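PDB 3LK5: geranylgeranyl pyrophosphate synthase from Corynebacterium glutamicum, which probably condenses allylic and homoallylic five-carbon diphosphates into longer isoprenoid diphosphates, as a magnesium-dependent member of the FPP/GGPP synthase family. Local coordinates for residues A[194-197]-A[198-202]; A[202-205]-A[206-209]; A[273-276]-A[277-280]; A[311-314]-A[315-318]; A[320-323]-A[324-327]. One frame throughout, in Å; residues are numbered along the deposited sequence.

How the contacts relate
Contacts 1 and 2 are consecutive and share N202. They turn the chain from helix 170-199 into helix 205-231, with centres about 9 Å apart, and L197 CD2 packs on L207 CB at 3.6 Å. Contact 3 is a short helical turn that meets contact 1 where G280 O lies 3.8 Å from E198 CG. Contacts 4 and 5 are the start and end of helix 314-326, with centres about 13 Å apart. Both pack on I277 of contact 3. Contact 1 holds the magnesium-binding D194. In contact 3, the nearest side-chain atoms of E279 and D112, another magnesium-binding residue, are about 3 Å apart. Contacts 4 and 5 lie away from this site.

Contact 1: A[194-197]-A[198-202]; sequences DIYL and ESHAN
The rings of Y196 and H200 stack face to face at the end of helix 170-199. Their centroids are 4.0 Å apart and their planes are 25° from parallel. Y196 CE1 sits over the centre of the imidazole, while the imidazole covers the tyrosine ring nearer its rim. CG of Y196 is anti to the backbone N (chi1 169°), and CG of H200 is anti to its carbonyl carbon (chi1 -72°). These torsions bring the two rings together one turn apart. S199 OG lies in the imidazole plane, 2.8 Å from H200 ND1, and the pair is hydrogen-bonded. The amide of N202 lies obliquely to the tyrosine ring, with N202 ND2 3.9 Å from Y196 CE2. N202 also packs on L197 CD2, and its OD1 is bonded to S204.

From H200 on the chain leaves the helix, and N202 N closes the turn on L197 O at 2.9 Å. On another side of the helix, E198 is extended beyond CG and runs past D194 O. E198 OE2 is 4.3 Å from D194 OD2. A water donates to D194 OD1 and E198 OE2, and K215 forms a salt bridge with D194 OD2. Both probably offset the gathered negative charge while no metal is bound in this chain. P46 of the second subunit packs on Y196. D194 is a magnesium-binding residue; the helix carries it at the metal site and ends in this turn.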
loop_
_atom_site.group_PDB
_atom_site.type_symbol
_atom_site.label_atom_id
_atom_site.label_comp_id
_atom_site.label_asym_id
_atom_site.label_seq_id
_atom_site.Cartn_x
_atom_site.Cartn_y
_atom_site.Cartn_z
ATOM N N ASP A 194 12.868 -6.648 -10.688
ATOM C CA ASP A 194 13.678 -7.641 -9.948
ATOM C C ASP A 194 13.011 -9.027 -9.878
ATOM O O ASP A 194 13.671 -10.072 -10.076
ATOM C CB ASP A 194 13.941 -7.123 -8.538
ATOM C CG ASP A 194 15.112 -7.799 -7.871
ATOM O OD1 ASP A 194 16.125 -8.093 -8.538
ATOM O OD2 ASP A 194 15.032 -8.019 -6.653
ATOM N N ILE A 195 11.710 -9.027 -9.591
ATOM C CA ILE A 195 10.871 -10.230 -9.613
ATOM C C ILE A 195 10.940 -10.929 -10.962
ATOM O O ILE A 195 11.006 -12.173 -11.035
ATOM C CB ILE A 195 9.362 -9.890 -9.299
ATOM C CG1 ILE A 195 9.195 -9.496 -7.848
ATOM C CG2 ILE A 195 8.425 -11.068 -9.611
ATOM C CD1 ILE A 195 9.957 -10.345 -6.924
ATOM N N TYR A 196 10.921 -10.121 -12.016
ATOM C CA TYR A 196 10.972 -10.614 -13.370
ATOM C C TYR A 196 12.333 -11.305 -13.574
ATOM O O TYR A 196 12.403 -12.451 -14.069
ATOM C CB TYR A 196 10.765 -9.473 -14.377
ATOM C CG TYR A 196 11.048 -9.840 -15.816
ATOM C CD1 TYR A 196 10.039 -10.361 -16.655
ATOM C CD2 TYR A 196 12.323 -9.679 -16.349
ATOM C CE1 TYR A 196 10.316 -10.710 -17.994
ATOM C CE2 TYR A 196 12.610 -10.027 -17.675
ATOM C CZ TYR A 196 11.609 -10.542 -18.485
ATOM O OH TYR A 196 11.906 -10.872 -19.786
ATOM N N LEU A 197 13.413 -10.612 -13.218
ATOM C CA LEU A 197 14.748 -11.240 -13.401
ATOM C C LEU A 197 14.860 -12.577 -12.685
ATOM O O LEU A 197 15.422 -13.542 -13.254
ATOM C CB LEU A 197 15.882 -10.289 -12.981
ATOM C CG LEU A 197 15.947 -8.887 -13.615
ATOM C CD1 LEU A 197 17.219 -8.173 -13.139
ATOM C CD2 LEU A 197 15.938 -8.935 -15.117
ATOM N N GLU A 198 14.342 -12.658 -11.461
ATOM C CA GLU A 198 14.422 -13.883 -10.675
ATOM C C GLU A 198 13.567 -14.995 -11.239
ATOM O O GLU A 198 13.970 -16.157 -11.223
ATOM C CB GLU A 198 14.019 -13.655 -9.224
ATOM C CG GLU A 198 15.068 -12.996 -8.378
ATOM C CD GLU A 198 14.527 -12.603 -7.015
ATOM O OE1 GLU A 198 13.278 -12.590 -6.852
ATOM O OE2 GLU A 198 15.333 -12.322 -6.104
ATOM N N SER A 199 12.382 -14.634 -11.734
ATOM C CA SER A 199 11.444 -15.612 -12.231
ATOM C C SER A 199 11.874 -16.143 -13.605
ATOM O O SER A 199 11.630 -17.309 -13.922
ATOM C CB SER A 199 10.024 -15.011 -12.268
ATOM O OG SER A 199 9.927 -14.023 -13.285
ATOM N N HIS A 200 12.513 -15.291 -14.406
ATOM C CA HIS A 200 12.981 -15.648 -15.741
ATOM C C HIS A 200 14.466 -16.089 -15.743
ATOM O O HIS A 200 15.073 -16.252 -16.810
ATOM C CB HIS A 200 12.765 -14.476 -16.688
ATOM C CG HIS A 200 11.322 -14.249 -17.035
ATOM N ND1 HIS A 200 10.371 -13.909 -16.094
ATOM C CD2 HIS A 200 10.660 -14.355 -18.215
ATOM C CE1 HIS A 200 9.190 -13.802 -16.682
ATOM N NE2 HIS A 200 9.339 -14.062 -17.968
ATOM N N ALA A 201 15.025 -16.273 -14.539
ATOM C CA ALA A 201 16.453 -16.542 -14.350
ATOM C C ALA A 201 17.234 -15.766 -15.411
ATOM O O ALA A 201 18.027 -16.324 -16.146
ATOM C CB ALA A 201 16.731 -18.053 -14.467
ATOM N N ASN A 202 16.962 -14.467 -15.497
ATOM C CA ASN A 202 17.535 -13.584 -16.513
ATOM C C ASN A 202 18.951 -13.103 -16.120
ATOM O O ASN A 202 19.198 -12.790 -14.944
ATOM C CB ASN A 202 16.562 -12.413 -16.712
ATOM C CG ASN A 202 17.014 -11.430 -17.759
ATOM O OD1 ASN A 202 18.054 -10.769 -17.612
ATOM N ND2 ASN A 202 16.187 -11.252 -18.792
HETATM O O HOH W 1 17.138 -10.551 -7.438
#

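Contact 2: A[202-205]-A[206-209]; sequences NESV and ELAD
N202 opens the turn beside L207, whose CD1 lies 3.9 Å from N202 OD1. The two side chains cross at about a right angle. N202 OD1 accepts from S204 N at 2.8 Å, which makes an Asx turn.

S204 is the N-cap of helix 205-231. Its OG is anti to the backbone N (chi1 174°), and this directs it at the first turn. There S204 OG accepts from L207 N at 3.0 Å, with an N-H...O angle of 153°. S204 CB also rests against L207 CD1 at 3.7 Å, so one serine gives both a polar cap and an apolar contact. S204 O takes A208 N.

V205 starts the helix proper. V205 O receives D209 N at 2.8 Å. The side chains of V205 and D209 run alongside each other, and D209 OD1 forms a salt bridge with R336. V205 itself packs on A287 and Q291 of helix 284-296.

The two side-chain oxygens act in sequence. N202 holds the backbone N of S204, and the S204 cap then satisfies the N-H of L207 in the first turn, where no earlier helical carbonyl is at hand.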
loop_
_atom_site.group_PDB
_atom_site.type_symbol
_atom_site.label_atom_id
_atom_site.label_comp_id
_atom_site.label_asym_id
_atom_site.label_seq_id
_atom_site.Cartn_x
_atom_site.Cartn_y
_atom_site.Cartn_z
ATOM N N ASN A 202 16.962 -14.467 -15.497
ATOM C CA ASN A 202 17.535 -13.584 -16.513
ATOM C C ASN A 202 18.951 -13.103 -16.120
ATOM O O ASN A 202 19.198 -12.790 -14.944
ATOM C CB ASN A 202 16.562 -12.413 -16.712
ATOM C CG ASN A 202 17.014 -11.430 -17.759
ATOM O OD1 ASN A 202 18.054 -10.769 -17.612
ATOM N ND2 ASN A 202 16.187 -11.252 -18.792
ATOM N N GLU A 203 19.869 -13.041 -17.093
ATOM C CA GLU A 203 21.281 -12.790 -16.783
ATOM C C GLU A 203 21.798 -11.445 -17.317
ATOM O O GLU A 203 23.019 -11.240 -17.406
ATOM C CB GLU A 203 22.173 -13.940 -17.325
ATOM C CG GLU A 203 21.750 -15.348 -16.889
ATOM C CD GLU A 203 22.563 -16.453 -17.571
ATOM O OE1 GLU A 203 23.500 -16.130 -18.334
ATOM O OE2 GLU A 203 22.274 -17.639 -17.324
ATOM N N SER A 204 20.892 -10.526 -17.670
ATOM C CA SER A 204 21.316 -9.222 -18.198
ATOM C C SER A 204 21.957 -8.363 -17.102
ATOM O O SER A 204 21.329 -8.149 -16.042
ATOM C CB SER A 204 20.114 -8.450 -18.742
ATOM O OG SER A 204 20.502 -7.141 -19.131
ATOM N N VAL A 205 23.157 -7.849 -17.382
ATOM C CA VAL A 205 23.864 -6.900 -16.497
ATOM C C VAL A 205 23.081 -5.585 -16.481
ATOM O O VAL A 205 22.851 -4.980 -15.411
ATOM C CB VAL A 205 25.308 -6.638 -16.977
ATOM C CG1 VAL A 205 26.008 -5.635 -16.060
ATOM C CG2 VAL A 205 26.122 -7.936 -16.988
ATOM N N GLU A 206 22.638 -5.183 -17.678
ATOM C CA GLU A 206 21.862 -3.955 -17.899
ATOM C C GLU A 206 20.586 -3.924 -17.086
ATOM O O GLU A 206 20.197 -2.875 -16.538
ATOM C CB GLU A 206 21.452 -3.856 -19.359
ATOM C CG GLU A 206 21.860 -2.573 -20.027
ATOM C CD GLU A 206 23.363 -2.515 -20.230
ATOM O OE1 GLU A 206 23.942 -3.506 -20.747
ATOM O OE2 GLU A 206 23.972 -1.481 -19.867
ATOM N N LEU A 207 19.902 -5.062 -17.030
ATOM C CA LEU A 207 18.647 -5.087 -16.310
ATOM C C LEU A 207 18.874 -5.080 -14.811
ATOM O O LEU A 207 18.116 -4.453 -14.073
ATOM C CB LEU A 207 17.773 -6.248 -16.748
ATOM C CG LEU A 207 17.178 -6.031 -18.150
ATOM C CD1 LEU A 207 16.559 -7.332 -18.626
ATOM C CD2 LEU A 207 16.144 -4.885 -18.196
ATOM N N ALA A 208 19.914 -5.778 -14.357
ATOM C CA ALA A 208 20.303 -5.732 -12.945
ATOM C C ALA A 208 20.674 -4.299 -12.555
ATOM O O ALA A 208 20.294 -3.850 -11.443
ATOM C CB ALA A 208 21.484 -6.702 -12.652
ATOM N N ASP A 209 21.379 -3.586 -13.446
ATOM C CA ASP A 209 21.695 -2.139 -13.262
ATOM C C ASP A 209 20.418 -1.296 -13.045
ATOM O O ASP A 209 20.393 -0.404 -12.185
ATOM C CB ASP A 209 22.428 -1.526 -14.470
ATOM C CG ASP A 209 23.881 -2.000 -14.615
ATOM O OD1 ASP A 209 24.524 -2.448 -13.629
ATOM O OD2 ASP A 209 24.392 -1.896 -15.760
#

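Contact 3: A[273-276]-A[277-280]; sequences AGDD and IREG
D275 and R278 form the first shell, with their side chains running alongside each other. D275 OD1 meets the guanidinium at its edge, near its plane. D275 OD1 is 3.3 Å from R278 NH2 and 3.4 Å from R278 NE. Both bonds are weak, and the carboxylate and guanidinium planes are 36° apart. R278 NH2 also reaches E279 OE1 at 3.2 Å, which completes a three-residue salt-bridge network. Within it, E279 OE1 stands 3.2 Å from D275 OD2, with the two carboxylates nearly perpendicular.

R278 is bent at chi3 (53°), and this turns its NE and NH2 toward D275. The backbone of a short helix sets the spacing. G274 is its N-cap residue. G274 O accepts from both I277 N, at 2.7 Å, and R278 N, and E279 N bonds to D275 O. G280, with positive phi, closes the turn as a Schellman motif. Further out, I277 is buried against I317, T321 and I324 of helix 314-326.

Two carboxylates thus share one arginine. E279 is also close to D112, a magnesium-binding residue, though no metal is bound in this chain. R278 probably offsets the negative charge gathered next to D112.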
loop_
_atom_site.group_PDB
_atom_site.type_symbol
_atom_site.label_atom_id
_atom_site.label_comp_id
_atom_site.label_asym_id
_atom_site.label_seq_id
_atom_site.Cartn_x
_atom_site.Cartn_y
_atom_site.Cartn_z
ATOM N N ALA A 273 25.820 -17.082 5.866
ATOM C CA ALA A 273 26.807 -16.868 4.800
ATOM C C ALA A 273 26.206 -17.271 3.448
ATOM O O ALA A 273 25.588 -18.336 3.334
ATOM C CB ALA A 273 28.115 -17.668 5.101
ATOM N N GLY A 274 26.335 -16.397 2.448
ATOM C CA GLY A 274 25.950 -16.714 1.072
ATOM C C GLY A 274 24.469 -16.806 0.818
ATOM O O GLY A 274 24.027 -17.368 -0.187
ATOM N N ASP A 275 23.693 -16.231 1.734
ATOM C CA ASP A 275 22.245 -16.177 1.614
ATOM C C ASP A 275 21.766 -15.781 0.231
ATOM O O ASP A 275 20.774 -16.315 -0.262
ATOM C CB ASP A 275 21.710 -15.171 2.624
ATOM C CG ASP A 275 20.255 -15.369 2.908
ATOM O OD1 ASP A 275 19.909 -16.472 3.380
ATOM O OD2 ASP A 275 19.479 -14.416 2.673
ATOM N N ASP A 276 22.474 -14.838 -0.399
ATOM C CA ASP A 276 22.101 -14.373 -1.744
ATOM C C ASP A 276 22.228 -15.467 -2.799
ATOM O O ASP A 276 21.544 -15.408 -3.822
ATOM C CB ASP A 276 22.938 -13.163 -2.182
ATOM C CG ASP A 276 22.446 -11.849 -1.583
ATOM O OD1 ASP A 276 21.426 -11.841 -0.859
ATOM O OD2 ASP A 276 23.063 -10.805 -1.845
ATOM N N ILE A 277 23.114 -16.433 -2.562
ATOM C CA ILE A 277 23.240 -17.596 -3.464
ATOM C C ILE A 277 22.012 -18.508 -3.282
ATOM O O ILE A 277 21.324 -18.840 -4.256
ATOM C CB ILE A 277 24.536 -18.402 -3.230
ATOM C CG1 ILE A 277 25.806 -17.559 -3.452
ATOM C CG2 ILE A 277 24.582 -19.636 -4.136
ATOM C CD1 ILE A 277 25.882 -16.852 -4.782
ATOM N N ARG A 278 21.753 -18.877 -2.018
ATOM C CA ARG A 278 20.601 -19.696 -1.631
ATOM C C ARG A 278 19.275 -19.132 -2.113
ATOM O O ARG A 278 18.403 -19.896 -2.492
ATOM C CB ARG A 278 20.568 -19.921 -0.109
ATOM C CG ARG A 278 19.504 -20.928 0.353
ATOM C CD ARG A 278 19.054 -20.660 1.788
ATOM N NE ARG A 278 18.622 -19.273 1.962
ATOM C CZ ARG A 278 17.379 -18.830 1.766
ATOM N NH1 ARG A 278 16.407 -19.669 1.411
ATOM N NH2 ARG A 278 17.097 -17.540 1.937
ATOM N N GLU A 279 19.148 -17.803 -2.119
ATOM C CA GLU A 279 17.913 -17.116 -2.489
ATOM C C GLU A 279 17.819 -16.860 -4.001
ATOM O O GLU A 279 16.776 -16.449 -4.492
ATOM C CB GLU A 279 17.829 -15.781 -1.727
ATOM C CG GLU A 279 16.435 -15.193 -1.522
ATOM C CD GLU A 279 16.067 -15.030 -0.042
ATOM O OE1 GLU A 279 16.930 -14.574 0.748
ATOM O OE2 GLU A 279 14.912 -15.354 0.321
ATOM N N GLY A 280 18.906 -17.074 -4.742
ATOM C CA GLY A 280 18.906 -16.795 -6.189
ATOM C C GLY A 280 18.786 -15.343 -6.633
ATOM O O GLY A 280 18.177 -15.060 -7.677
#

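Contact 4: A[311-314]-A[315-318]; sequences VTSP and EDIA
V311 and I317 meet at an oblique angle. V311 CG2 lies 3.5 Å from I317 CD1, tighter than usual van der Waals contact. The chi1 of V311, -64°, places CG1 opposite the carbonyl carbon and leaves CG2 facing the isoleucine. V311 CB also rests on D316 CB at 3.8 Å. One valine therefore covers two neighbouring residues at the start of the helix.

S313 points its OG into the first turn, with chi1 at 84°. S313 OG accepts from D316 N at 3.1 Å, and the N-H...O angle of 166° is nearly straight. S313 OG also donates a weak bond to E315 OE1 at 3.4 Å. E315 is bent at chi2, which folds its carboxylate back over the start of the helix. There it flanks the proline ring, with E315 OE1 3.4 Å from P314 CD. The carboxylate of D316 reaches the loop through a water. This water accepts from T312 N and donates to D316 OD2.

S313 O takes I317 N, and P314 O takes A318 N, so the regular helical bonding begins here. I317 is buried and packs on I277 and R278 of helix 275-278. The arrangement is a serine N-cap, followed by proline in the first helical position, with an apolar contact between V311 before the cap and I317 within the helix.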
loop_
_atom_site.group_PDB
_atom_site.type_symbol
_atom_site.label_atom_id
_atom_site.label_comp_id
_atom_site.label_asym_id
_atom_site.label_seq_id
_atom_site.Cartn_x
_atom_site.Cartn_y
_atom_site.Cartn_z
ATOM N N VAL A 311 20.533 -24.489 -4.361
ATOM C CA VAL A 311 21.305 -25.143 -3.306
ATOM C C VAL A 311 20.980 -24.576 -1.920
ATOM O O VAL A 311 20.448 -23.468 -1.795
ATOM C CB VAL A 311 22.832 -25.092 -3.567
ATOM C CG1 VAL A 311 23.187 -25.873 -4.823
ATOM C CG2 VAL A 311 23.330 -23.657 -3.653
ATOM N N THR A 312 21.332 -25.345 -0.889
ATOM C CA THR A 312 20.939 -25.074 0.493
ATOM C C THR A 312 22.104 -25.228 1.483
ATOM O O THR A 312 22.293 -24.387 2.365
ATOM C CB THR A 312 19.708 -25.982 0.875
ATOM O OG1 THR A 312 18.527 -25.179 0.888
ATOM C CG2 THR A 312 19.870 -26.691 2.233
ATOM N N SER A 313 22.883 -26.299 1.332
ATOM C CA SER A 313 23.937 -26.606 2.292
ATOM C C SER A 313 25.086 -25.583 2.228
ATOM O O SER A 313 25.411 -25.087 1.146
ATOM C CB SER A 313 24.468 -28.030 2.081
ATOM O OG SER A 313 25.450 -28.075 1.059
ATOM N N PRO A 314 25.698 -25.270 3.391
ATOM C CA PRO A 314 26.845 -24.360 3.420
ATOM C C PRO A 314 27.930 -24.783 2.421
ATOM O O PRO A 314 28.464 -23.936 1.713
ATOM C CB PRO A 314 27.358 -24.486 4.860
ATOM C CG PRO A 314 26.137 -24.821 5.652
ATOM C CD PRO A 314 25.280 -25.674 4.751
ATOM N N GLU A 315 28.217 -26.084 2.363
ATOM C CA GLU A 315 29.221 -26.657 1.464
ATOM C C GLU A 315 28.924 -26.368 -0.025
ATOM O O GLU A 315 29.794 -25.861 -0.749
ATOM C CB GLU A 315 29.364 -28.175 1.723
ATOM C CG GLU A 315 29.721 -28.584 3.178
ATOM C CD GLU A 315 28.547 -28.492 4.203
ATOM O OE1 GLU A 315 27.383 -28.177 3.825
ATOM O OE2 GLU A 315 28.815 -28.731 5.407
ATOM N N ASP A 316 27.704 -26.670 -0.467
ATOM C CA ASP A 316 27.234 -26.349 -1.831
ATOM C C ASP A 316 27.270 -24.842 -2.131
ATOM O O ASP A 316 27.636 -24.417 -3.228
ATOM C CB ASP A 316 25.786 -26.825 -2.036
ATOM C CG ASP A 316 25.663 -28.339 -2.126
ATOM O OD1 ASP A 316 26.648 -29.053 -1.867
ATOM O OD2 ASP A 316 24.559 -28.820 -2.454
ATOM N N ILE A 317 26.840 -24.039 -1.164
ATOM C CA ILE A 317 26.872 -22.579 -1.318
ATOM C C ILE A 317 28.315 -22.076 -1.530
ATOM O O ILE A 317 28.582 -21.222 -2.408
ATOM C CB ILE A 317 26.248 -21.890 -0.089
ATOM C CG1 ILE A 317 24.757 -22.210 -0.006
ATOM C CG2 ILE A 317 26.479 -20.354 -0.131
ATOM C CD1 ILE A 317 23.915 -21.477 -0.998
ATOM N N ALA A 318 29.231 -22.610 -0.723
ATOM C CA ALA A 318 30.633 -22.210 -0.764
ATOM C C ALA A 318 31.286 -22.558 -2.114
ATOM O O ALA A 318 32.087 -21.779 -2.664
ATOM C CB ALA A 318 31.419 -22.856 0.398
HETATM O O HOH W 2 22.350 -27.736 -1.187
#

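Contact 5: A[320-323]-A[324-327]; sequences ITEH and IRAT
E322 and R325 form a salt bridge three residues apart in the last turns of helix 314-326, whose other side is apolar. R325 grips the carboxylate side-on, with R325 NE to E322 OE1 at 2.8 Å and R325 NH2 to E322 OE2 at 2.9 Å. Both N-H...O angles are nearly straight, at 174° and 179°. Each oxygen is met on its syn side and lies in the guanidinium plane. The two planes are 21° apart, nearly coplanar. E322 is bent at chi2 and R325 at chi3, and these bends bring the two groups together alongside the helix. The paired bonds restrict rotation of both groups.

On the buried side, I320 and I324 cross, with I320 CG2 4.0 Å from I324 CD1. Both pack on I277 of helix 275-278, and I324 also reaches helices 284-296 and 298-307. T321 uses its hydroxyl on I317 O, one turn back.

Near the end of the helix, T327 OG1 turns back to donate to I324 O, in the carbonyl plane; the modelled length of 2.5 Å is doubtful. I324 O also accepts T327 N. T327 OG1 accepts in turn from A329 N, where the chain leads to helix 329-347. The whole is an amphipathic helix packed on its neighbours in the all-helical prenyl synthase fold, with an i to i+3 glutamate-arginine bridge along its exposed side.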
loop_
_atom_site.group_PDB
_atom_site.type_symbol
_atom_site.label_atom_id
_atom_site.label_comp_id
_atom_site.label_asym_id
_atom_site.label_seq_id
_atom_site.Cartn_x
_atom_site.Cartn_y
_atom_site.Cartn_z
ATOM N N ILE A 320 29.801 -22.875 -5.067
ATOM C CA ILE A 320 29.316 -21.923 -6.077
ATOM C C ILE A 320 30.043 -20.574 -5.884
ATOM O O ILE A 320 30.444 -19.904 -6.851
ATOM C CB ILE A 320 27.801 -21.638 -5.931
ATOM C CG1 ILE A 320 26.927 -22.910 -6.115
ATOM C CG2 ILE A 320 27.343 -20.479 -6.841
ATOM C CD1 ILE A 320 27.184 -23.725 -7.348
ATOM N N THR A 321 30.171 -20.185 -4.621
ATOM C CA THR A 321 30.806 -18.915 -4.281
ATOM C C THR A 321 32.257 -18.858 -4.780
ATOM O O THR A 321 32.684 -17.843 -5.364
ATOM C CB THR A 321 30.734 -18.674 -2.784
ATOM O OG1 THR A 321 29.361 -18.522 -2.417
ATOM C CG2 THR A 321 31.471 -17.398 -2.444
ATOM N N GLU A 322 33.002 -19.941 -4.561
ATOM C CA GLU A 322 34.396 -20.013 -5.052
ATOM C C GLU A 322 34.453 -19.993 -6.590
ATOM O O GLU A 322 35.366 -19.392 -7.158
ATOM C CB GLU A 322 35.185 -21.199 -4.449
ATOM C CG GLU A 322 35.500 -21.082 -2.929
ATOM C CD GLU A 322 36.077 -19.691 -2.516
ATOM O OE1 GLU A 322 36.820 -19.074 -3.297
ATOM O OE2 GLU A 322 35.782 -19.211 -1.398
ATOM N N HIS A 323 33.484 -20.631 -7.258
ATOM C CA HIS A 323 33.416 -20.560 -8.729
ATOM C C HIS A 323 33.219 -19.094 -9.150
ATOM O O HIS A 323 33.896 -18.621 -10.063
ATOM C CB HIS A 323 32.307 -21.434 -9.333
ATOM C CG HIS A 323 32.603 -22.911 -9.352
ATOM N ND1 HIS A 323 33.745 -23.446 -9.908
ATOM C CD2 HIS A 323 31.856 -23.968 -8.950
ATOM C CE1 HIS A 323 33.720 -24.766 -9.798
ATOM N NE2 HIS A 323 32.569 -25.112 -9.249
ATOM N N ILE A 324 32.318 -18.376 -8.468
ATOM C CA ILE A 324 32.115 -16.960 -8.736
ATOM C C ILE A 324 33.400 -16.146 -8.542
ATOM O O ILE A 324 33.789 -15.380 -9.425
ATOM C CB ILE A 324 30.933 -16.381 -7.878
ATOM C CG1 ILE A 324 29.611 -16.951 -8.385
ATOM C CG2 ILE A 324 30.895 -14.823 -7.928
ATOM C CD1 ILE A 324 28.410 -16.697 -7.427
ATOM N N ARG A 325 34.068 -16.321 -7.403
ATOM C CA ARG A 325 35.328 -15.628 -7.152
ATOM C C ARG A 325 36.376 -15.881 -8.253
ATOM O O ARG A 325 37.071 -14.936 -8.686
ATOM C CB ARG A 325 35.945 -16.048 -5.809
ATOM C CG ARG A 325 37.077 -15.084 -5.365
ATOM C CD ARG A 325 38.008 -15.712 -4.295
ATOM N NE ARG A 325 37.259 -16.337 -3.190
ATOM C CZ ARG A 325 36.706 -15.667 -2.176
ATOM N NH1 ARG A 325 36.826 -14.332 -2.089
ATOM N NH2 ARG A 325 36.038 -16.333 -1.243
ATOM N N ALA A 326 36.486 -17.136 -8.697
ATOM C CA ALA A 326 37.533 -17.492 -9.683
ATOM C C ALA A 326 37.330 -16.788 -11.026
ATOM O O ALA A 326 38.268 -16.702 -11.820
ATOM C CB ALA A 326 37.622 -19.029 -9.874
ATOM N N THR A 327 36.118 -16.275 -11.280
ATOM C CA THR A 327 35.824 -15.589 -12.544
ATOM C C THR A 327 36.482 -14.201 -12.639
ATOM O O THR A 327 36.656 -13.662 -13.736
ATOM C CB THR A 327 34.313 -15.397 -12.794
ATOM O OG1 THR A 327 33.800 -14.496 -11.814
ATOM C CG2 THR A 327 33.508 -16.729 -12.759
#